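Local structure of sortase-like protein (Streptococcus suis, 3RE9) at residues V108-T113 with Y125-I130; I119-A124 with G169-Y174. The protein is a class C sortase, a transpeptidase that probably joins pilin subunits into pili on the bacterial surface. All coordinates share one frame; numbering follows the deposited sequence.

Interaction 1: residues V108-T113 with Y125-I130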
ATOM      1  N   VAL A 108      -5.196  13.677   8.048  1.00 15.46           N
ATOM      2  CA  VAL A 108      -4.123  12.917   8.688  1.00 15.02           C
ATOM      3  C   VAL A 108      -2.911  13.823   8.930  1.00 15.25           C
ATOM      4  O   VAL A 108      -2.559  14.625   8.073  1.00 14.62           O
ATOM      5  CB  VAL A 108      -3.722  11.671   7.870  1.00 14.51           C
ATOM      6  CG1 VAL A 108      -2.580  10.935   8.542  1.00 14.17           C
ATOM      7  CG2 VAL A 108      -4.906  10.735   7.715  1.00 14.42           C
ATOM      8  N   LYS A 109      -2.305  13.676  10.109  1.00 16.11           N
ATOM      9  CA  LYS A 109      -1.120  14.434  10.538  1.00 17.35           C
ATOM     10  C   LYS A 109       0.130  13.557  10.665  1.00 17.26           C
ATOM     11  O   LYS A 109       0.079  12.324  10.850  1.00 16.87           O
ATOM     12  CB  LYS A 109      -1.287  15.070  11.950  1.00 17.33           C
ATOM     13  CG  LYS A 109      -2.671  15.198  12.535  1.00 17.76           C
ATOM     14  CD  LYS A 109      -2.552  15.532  14.003  1.00 19.06           C
ATOM     15  CE  LYS A 109      -3.868  15.298  14.724  1.00 21.40           C
ATOM     16  NZ  LYS A 109      -4.682  16.569  14.654  1.00 22.97           N
ATOM     17  N   ILE A 110       1.263  14.247  10.647  1.00 17.49           N
ATOM     18  CA  ILE A 110       2.526  13.646  10.959  1.00 16.95           C
ATOM     19  C   ILE A 110       2.455  13.224  12.439  1.00 17.82           C
ATOM     20  O   ILE A 110       1.919  13.958  13.307  1.00 17.67           O
ATOM     21  CB  ILE A 110       3.696  14.602  10.547  1.00 17.07           C
ATOM     22  CG1 ILE A 110       3.812  14.584   9.000  1.00 16.09           C
ATOM     23  CG2 ILE A 110       4.997  14.206  11.247  1.00 16.03           C
ATOM     24  CD1 ILE A 110       4.903  15.428   8.353  1.00 16.03           C
ATOM     25  N   GLY A 111       2.915  12.007  12.713  1.00 17.46           N
ATOM     26  CA  GLY A 111       2.860  11.496  14.073  1.00 17.12           C
ATOM     27  C   GLY A 111       1.740  10.519  14.271  1.00 17.28           C
ATOM     28  O   GLY A 111       1.787   9.750  15.223  1.00 16.98           O
ATOM     29  N   ASP A 112       0.725  10.574  13.386  1.00 17.90           N
ATOM     30  CA  ASP A 112      -0.432   9.650  13.393  1.00 17.90           C
ATOM     31  C   ASP A 112      -0.057   8.261  12.889  1.00 17.35           C
ATOM     32  O   ASP A 112       0.862   8.099  12.092  1.00 18.00           O
ATOM     33  CB  ASP A 112      -1.609  10.170  12.551  1.00 17.94           C
ATOM     34  CG  ASP A 112      -2.328  11.350  13.185  1.00 20.63           C
ATOM     35  OD1 ASP A 112      -2.041  11.665  14.383  1.00 23.61           O
ATOM     36  OD2 ASP A 112      -3.175  11.972  12.474  1.00 18.82           O
ATOM     37  N   THR A 113      -0.830   7.280  13.339  1.00 16.64           N
ATOM     38  CA  THR A 113      -0.577   5.874  13.137  1.00 15.39           C
ATOM     39  C   THR A 113      -1.672   5.221  12.261  1.00 15.09           C
ATOM     40  O   THR A 113      -2.870   5.488  12.426  1.00 14.98           O
ATOM     41  CB  THR A 113      -0.475   5.182  14.513  1.00 15.01           C
ATOM     42  OG1 THR A 113       0.679   5.694  15.195  1.00 15.92           O
ATOM     43  CG2 THR A 113      -0.335   3.672  14.397  1.00 15.88           C
ATOM     44  N   TYR A 125       2.282   1.629  11.038  1.00 13.53           N
ATOM     45  CA  TYR A 125       3.130   2.654  10.407  1.00 13.14           C
ATOM     46  C   TYR A 125       2.816   3.990  11.046  1.00 13.47           C
ATOM     47  O   TYR A 125       1.660   4.262  11.384  1.00 13.04           O
ATOM     48  CB  TYR A 125       2.937   2.716   8.869  1.00 12.59           C
ATOM     49  CG  TYR A 125       3.428   1.471   8.178  1.00 11.88           C
ATOM     50  CD1 TYR A 125       2.633   0.325   8.128  1.00 12.15           C
ATOM     51  CD2 TYR A 125       4.691   1.422   7.603  1.00 12.18           C
ATOM     52  CE1 TYR A 125       3.062  -0.828   7.530  1.00 11.33           C
ATOM     53  CE2 TYR A 125       5.149   0.262   6.995  1.00 11.51           C
ATOM     54  CZ  TYR A 125       4.326  -0.871   6.966  1.00 12.19           C
ATOM     55  OH  TYR A 125       4.749  -2.052   6.373  1.00 11.52           O
ATOM     56  N   GLU A 126       3.859   4.801  11.238  1.00 14.43           N
ATOM     57  CA  GLU A 126       3.723   6.144  11.772  1.00 15.74           C
ATOM     58  C   GLU A 126       3.954   7.172  10.668  1.00 15.59           C
ATOM     59  O   GLU A 126       5.041   7.219  10.069  1.00 15.64           O
ATOM     60  CB  GLU A 126       4.733   6.347  12.900  1.00 15.52           C
ATOM     61  CG  GLU A 126       4.582   7.659  13.700  1.00 17.32           C
ATOM     62  CD  GLU A 126       5.597   7.758  14.833  1.00 18.55           C
ATOM     63  OE1 GLU A 126       5.508   6.937  15.788  1.00 22.87           O
ATOM     64  OE2 GLU A 126       6.485   8.644  14.766  1.00 22.18           O
ATOM     65  N   VAL A 127       2.948   8.001  10.410  1.00 15.62           N
ATOM     66  CA  VAL A 127       3.061   9.072   9.404  1.00 16.01           C
ATOM     67  C   VAL A 127       4.258  10.005   9.639  1.00 16.77           C
ATOM     68  O   VAL A 127       4.313  10.708  10.673  1.00 17.54           O
ATOM     69  CB  VAL A 127       1.746   9.896   9.272  1.00 15.92           C
ATOM     70  CG1 VAL A 127       1.909  11.031   8.248  1.00 15.18           C
ATOM     71  CG2 VAL A 127       0.584   8.975   8.898  1.00 15.90           C
ATOM     72  N   ASP A 128       5.209   9.997   8.687  1.00 16.85           N
ATOM     73  CA  ASP A 128       6.403  10.845   8.757  1.00 16.98           C
ATOM     74  C   ASP A 128       6.569  11.878   7.617  1.00 17.22           C
ATOM     75  O   ASP A 128       7.525  12.669   7.644  1.00 16.32           O
ATOM     76  CB  ASP A 128       7.665   9.984   8.878  1.00 17.88           C
ATOM     77  CG  ASP A 128       8.029   9.266   7.579  1.00 19.77           C
ATOM     78  OD1 ASP A 128       7.205   9.252   6.643  1.00 22.66           O
ATOM     79  OD2 ASP A 128       9.145   8.701   7.500  1.00 21.91           O
ATOM     80  N   GLN A 129       5.644  11.862   6.629  1.00 16.72           N
ATOM     81  CA  GLN A 129       5.690  12.743   5.452  1.00 15.69           C
ATOM     82  C   GLN A 129       4.364  12.790   4.676  1.00 15.18           C
ATOM     83  O   GLN A 129       3.786  11.766   4.354  1.00 14.76           O
ATOM     84  CB  GLN A 129       6.824  12.330   4.530  1.00 15.39           C
ATOM     85  CG  GLN A 129       6.865  13.065   3.214  1.00 17.85           C
ATOM     86  CD  GLN A 129       8.041  12.624   2.367  1.00 20.59           C
ATOM     87  OE1 GLN A 129       9.194  12.818   2.757  1.00 22.10           O
ATOM     88  NE2 GLN A 129       7.760  11.997   1.217  1.00 20.14           N
ATOM     89  N   ILE A 130       3.886  13.998   4.406  1.00 14.97           N
ATOM     90  CA  ILE A 130       2.675  14.225   3.623  1.00 14.90           C
ATOM     91  C   ILE A 130       3.068  15.160   2.485  1.00 14.52           C
ATOM     92  O   ILE A 130       3.684  16.203   2.698  1.00 14.75           O
ATOM     93  CB  ILE A 130       1.521  14.795   4.476  1.00 14.92           C
ATOM     94  CG1 ILE A 130       1.123  13.780   5.533  1.00 15.32           C
ATOM     95  CG2 ILE A 130       0.295  15.179   3.612  1.00 14.32           C
ATOM     96  CD1 ILE A 130       0.472  14.402   6.730  1.00 16.01           C
TER
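The peptide carbonyl of Val-127 receives the N-H of Gly-111 within its own plane, with N and O 2.8 Å apart. The next residue of the turn, Asp-112, is bonded in the reverse sense. Val-127 N donates a hydrogen bond to Asp-112 O at 2.7 Å, nearly in line with the C=O bond (174°). The carboxylate of Asp-112 is met from above its plane by the backbone N-H of Lys-109, which binds OD2. Its OD1 forms a salt bridge with Lys-51. Two partners thus hold the carboxylate of the last turn residue.

That turn is a type II beta turn from Lys-109 to Asp-112, closed by Asp-112 N to Lys-109 O. Gly-111 has the positive phi (103°) that this turn places at its third position. The turn leads into strand 113-117, which runs antiparallel to strand 122-133 in the beta-barrel of the sortase fold. Thr-113 and Glu-126 form a non-hydrogen-bonded pair there, and Thr-113 CA sits 3.3 Å from Tyr-125 O. On its other side, strand 122-133 carries a classic beta bulge, where Asp-128 and Gln-129 both face Arg-168.

Val-127 is the apolar centre of the contact. Its CB lies 3.3 Å from Lys-109 O. CG1 is anti to the backbone N (chi1 178°), which directs it to Lys-109 O and Ile-110 CA. CG2 points instead to Asp-112 O and to CG1 of Val-108, 3.7 Å away. The chains of Ile-110 and Ile-130 run alongside one another, pointing opposite ways, with Ile-110 CG1 4.0 Å from Ile-130 CD1. The same CD1 reaches 3.3 Å from the backbone O of Val-108. Ile-110 CD1 extends over the Asp-128 to Gln-129 peptide, with Asp-128 O 3.9 Å away.

Interaction 2: residues I119-A124 with G169-Y174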
ATOM      1  N   ILE A 119      -3.164 -11.390   6.480  1.00 12.67           N
ATOM      2  CA  ILE A 119      -3.576 -12.684   6.981  1.00 13.21           C
ATOM      3  C   ILE A 119      -2.618 -13.152   8.075  1.00 13.24           C
ATOM      4  O   ILE A 119      -2.947 -14.047   8.838  1.00 12.84           O
ATOM      5  CB  ILE A 119      -3.713 -13.732   5.817  1.00 13.86           C
ATOM      6  CG1 ILE A 119      -4.486 -14.990   6.278  1.00 13.55           C
ATOM      7  CG2 ILE A 119      -2.338 -14.049   5.169  1.00 12.84           C
ATOM      8  CD1 ILE A 119      -6.006 -14.766   6.591  1.00 12.65           C
ATOM      9  N   VAL A 120      -1.446 -12.520   8.149  1.00 13.27           N
ATOM     10  CA  VAL A 120      -0.402 -12.902   9.098  1.00 13.18           C
ATOM     11  C   VAL A 120      -0.487 -12.059  10.382  1.00 13.74           C
ATOM     12  O   VAL A 120      -0.381 -12.583  11.486  1.00 12.88           O
ATOM     13  CB  VAL A 120       1.030 -12.773   8.438  1.00 13.20           C
ATOM     14  CG1 VAL A 120       2.180 -12.955   9.475  1.00 11.96           C
ATOM     15  CG2 VAL A 120       1.184 -13.712   7.215  1.00 11.71           C
ATOM     16  N   GLU A 121      -0.731 -10.752  10.213  1.00 14.81           N
ATOM     17  CA  GLU A 121      -0.366  -9.751  11.197  1.00 15.31           C
ATOM     18  C   GLU A 121      -1.051  -8.454  10.953  1.00 15.30           C
ATOM     19  O   GLU A 121      -1.450  -8.140   9.839  1.00 15.69           O
ATOM     20  CB  GLU A 121       1.101  -9.351  11.000  1.00 16.31           C
ATOM     21  CG  GLU A 121       2.093 -10.092  11.780  1.00 17.57           C
ATOM     22  CD  GLU A 121       3.478  -9.557  11.526  1.00 20.08           C
ATOM     23  OE1 GLU A 121       3.932  -9.525  10.341  1.00 17.10           O
ATOM     24  OE2 GLU A 121       4.105  -9.168  12.546  1.00 23.81           O
ATOM     25  N   THR A 122      -1.080  -7.666  12.023  1.00 15.13           N
ATOM     26  CA  THR A 122      -1.234  -6.237  11.957  1.00 14.13           C
ATOM     27  C   THR A 122       0.161  -5.626  11.837  1.00 13.80           C
ATOM     28  O   THR A 122       1.076  -5.984  12.591  1.00 13.00           O
ATOM     29  CB  THR A 122      -1.939  -5.718  13.208  1.00 13.49           C
ATOM     30  OG1 THR A 122      -3.241  -6.293  13.246  1.00 13.77           O
ATOM     31  CG2 THR A 122      -2.068  -4.208  13.186  1.00 12.74           C
ATOM     32  N   LEU A 123       0.287  -4.713  10.872  1.00 13.33           N
ATOM     33  CA  LEU A 123       1.459  -3.878  10.709  1.00 13.19           C
ATOM     34  C   LEU A 123       1.112  -2.434  11.051  1.00 13.24           C
ATOM     35  O   LEU A 123       0.076  -1.932  10.651  1.00 12.78           O
ATOM     36  CB  LEU A 123       1.970  -3.936   9.268  1.00 12.70           C
ATOM     37  CG  LEU A 123       2.141  -5.284   8.591  1.00 10.73           C
ATOM     38  CD1 LEU A 123       2.079  -5.042   7.106  1.00  8.53           C
ATOM     39  CD2 LEU A 123       3.460  -5.909   9.017  1.00  7.58           C
ATOM     40  N   ALA A 124       2.006  -1.782  11.783  1.00 13.55           N
ATOM     41  CA  ALA A 124       1.801  -0.424  12.256  1.00 13.66           C
ATOM     42  C   ALA A 124       2.782   0.517  11.568  1.00 13.48           C
ATOM     43  O   ALA A 124       3.965   0.224  11.499  1.00 13.94           O
ATOM     44  CB  ALA A 124       1.978  -0.375  13.767  1.00 13.57           C
ATOM     45  N   GLY A 169       4.065   6.598   5.989  1.00 12.97           N
ATOM     46  CA  GLY A 169       4.507   6.200   7.317  1.00 12.85           C
ATOM     47  C   GLY A 169       5.672   5.236   7.261  1.00 13.00           C
ATOM     48  O   GLY A 169       5.773   4.487   6.315  1.00 13.16           O
ATOM     49  N   HIS A 170       6.547   5.254   8.267  1.00 13.41           N
ATOM     50  CA  HIS A 170       7.615   4.232   8.418  1.00 14.32           C
ATOM     51  C   HIS A 170       7.108   3.134   9.365  1.00 14.35           C
ATOM     52  O   HIS A 170       6.246   3.381  10.209  1.00 14.77           O
ATOM     53  CB  HIS A 170       8.939   4.832   8.937  1.00 14.26           C
ATOM     54  CG  HIS A 170       8.824   5.488  10.287  1.00 16.77           C
ATOM     55  ND1 HIS A 170       8.562   6.838  10.445  1.00 19.73           N
ATOM     56  CD2 HIS A 170       8.912   4.977  11.540  1.00 16.91           C
ATOM     57  CE1 HIS A 170       8.492   7.126  11.735  1.00 19.22           C
ATOM     58  NE2 HIS A 170       8.702   6.015  12.421  1.00 18.63           N
ATOM     59  N   ARG A 171       7.612   1.920   9.208  1.00 14.24           N
ATOM     60  CA  ARG A 171       7.195   0.821  10.062  1.00 14.70           C
ATOM     61  C   ARG A 171       7.546   1.110  11.513  1.00 15.47           C
ATOM     62  O   ARG A 171       8.634   1.579  11.800  1.00 16.49           O
ATOM     63  CB  ARG A 171       7.868  -0.468   9.605  1.00 14.40           C
ATOM     64  CG  ARG A 171       7.486  -1.698  10.376  1.00 12.69           C
ATOM     65  CD  ARG A 171       6.145  -2.268   9.931  1.00 10.71           C
ATOM     66  NE  ARG A 171       5.940  -3.539  10.632  1.00 11.70           N
ATOM     67  CZ  ARG A 171       6.414  -4.715  10.227  1.00  7.88           C
ATOM     68  NH1 ARG A 171       7.088  -4.818   9.092  1.00  7.26           N
ATOM     69  NH2 ARG A 171       6.191  -5.795  10.950  1.00  8.06           N
ATOM     70  N   ILE A 172       6.615   0.873  12.421  1.00 16.46           N
ATOM     71  CA  ILE A 172       6.913   0.942  13.854  1.00 17.38           C
ATOM     72  C   ILE A 172       6.514  -0.404  14.505  1.00 18.92           C
ATOM     73  O   ILE A 172       5.705  -1.156  13.927  1.00 18.98           O
ATOM     74  CB  ILE A 172       6.285   2.196  14.558  1.00 17.06           C
ATOM     75  CG1 ILE A 172       4.771   2.262  14.358  1.00 16.43           C
ATOM     76  CG2 ILE A 172       6.900   3.475  14.012  1.00 16.52           C
ATOM     77  CD1 ILE A 172       3.996   2.940  15.509  1.00 16.98           C
ATOM     78  N   PRO A 173       7.118  -0.745  15.667  1.00 19.87           N
ATOM     79  CA  PRO A 173       6.700  -1.949  16.356  1.00 20.82           C
ATOM     80  C   PRO A 173       5.213  -1.951  16.728  1.00 22.05           C
ATOM     81  O   PRO A 173       4.631  -0.909  17.078  1.00 21.82           O
ATOM     82  CB  PRO A 173       7.568  -1.937  17.610  1.00 20.39           C
ATOM     83  CG  PRO A 173       8.762  -1.195  17.208  1.00 19.62           C
ATOM     84  CD  PRO A 173       8.226  -0.092  16.392  1.00 20.05           C
ATOM     85  N   TYR A 174       4.611  -3.130  16.617  1.00 23.43           N
ATOM     86  CA  TYR A 174       3.230  -3.325  17.007  1.00 24.92           C
ATOM     87  C   TYR A 174       3.147  -4.229  18.239  1.00 26.55           C
ATOM     88  O   TYR A 174       3.448  -5.425  18.184  1.00 26.61           O
ATOM     89  CB  TYR A 174       2.423  -3.900  15.853  1.00 24.16           C
ATOM     90  CG  TYR A 174       1.015  -4.227  16.230  1.00 23.59           C
ATOM     91  CD1 TYR A 174       0.059  -3.227  16.353  1.00 23.77           C
ATOM     92  CD2 TYR A 174       0.634  -5.536  16.467  1.00 22.50           C
ATOM     93  CE1 TYR A 174      -1.238  -3.526  16.710  1.00 22.79           C
ATOM     94  CE2 TYR A 174      -0.659  -5.847  16.816  1.00 21.59           C
ATOM     95  CZ  TYR A 174      -1.586  -4.842  16.935  1.00 23.09           C
ATOM     96  OH  TYR A 174      -2.871  -5.164  17.279  1.00 24.34           O
TER
HETATM   97  O   HOH W   1       4.195  -5.935  13.704  1.00 21.38           O
HETATM   98  O   HOH W   2       4.195  -3.234  12.886  1.00 16.89           O
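Ile-172 N donates to Ala-124 O at 2.9 Å. The bond is almost straight at hydrogen (178°), but the donor is tilted from the carbonyl plane. A second link runs through water 2. This water accepts from Ala-124 N at 2.8 Å and from Arg-171 NE, and it donates to Ile-172 O. It sits between Ala-124 N and Ile-172 O and links the two backbones.

Arg-171 reaches the same water. Its CG is anti to the backbone N, and the bend at chi2 (80°) turns the guanidinium back toward Leu-123. Both waters lie at the edge of the guanidinium, in its plane; the bonds of water 1 to Arg-171 NH2, Glu-121 OE2 and Thr-122 O are all weak. Glu-121 OE2 stays 4.3 Å from Arg-171 NH2, too far for a salt bridge. The true salt-bridge partner of Arg-171 is Asp-148, through NH1.

Leu-123 CD2 presses over the centre of one guanidinium face, 3.4 Å from Arg-171 CZ. Further out, Thr-122 CG2 makes a CH-pi contact with the Tyr-174 ring. It sits over a face, 3.9 Å from the centroid and offset toward the rim. Thr-122 OG1 has its own bond to His-117. Ala-124 CB packs on Ile-172 CG1 at 3.9 Å and on Tyr-174 CB at 4.1 Å.

The N-to-C directions of the short segments 122-124 and 169-172 make 122°, well short of antiparallel. These are the start of strand 122-133 and the end of strand 163-172, antiparallel neighbours in the beta-barrel of the sortase fold.

Overall arrangement
Interactions 1 and 2 share strand 122-133, and their centres are 14 Å apart. Residues 108-113 meet this strand from one side, and residues 169-174 meet its beginning from the other. The two contacts touch: Glu-126 N probably hydrogen-bonds to His-170 O at 3.0 Å, and Tyr-125 CD2 packs 3.4 Å from Arg-171 N. Asp-148 serves both, binding Tyr-125 OH through OD2 and Arg-171 NH1 through OD1. The contacts join three neighbouring strands of the sheet, 113-117, 122-133 and 163-172. In sortases the catalytic cysteine and arginine lie near the end of the equivalent of strand 148-156 and the start of the next; interaction 2, at the opposite ends, is probably remote from them.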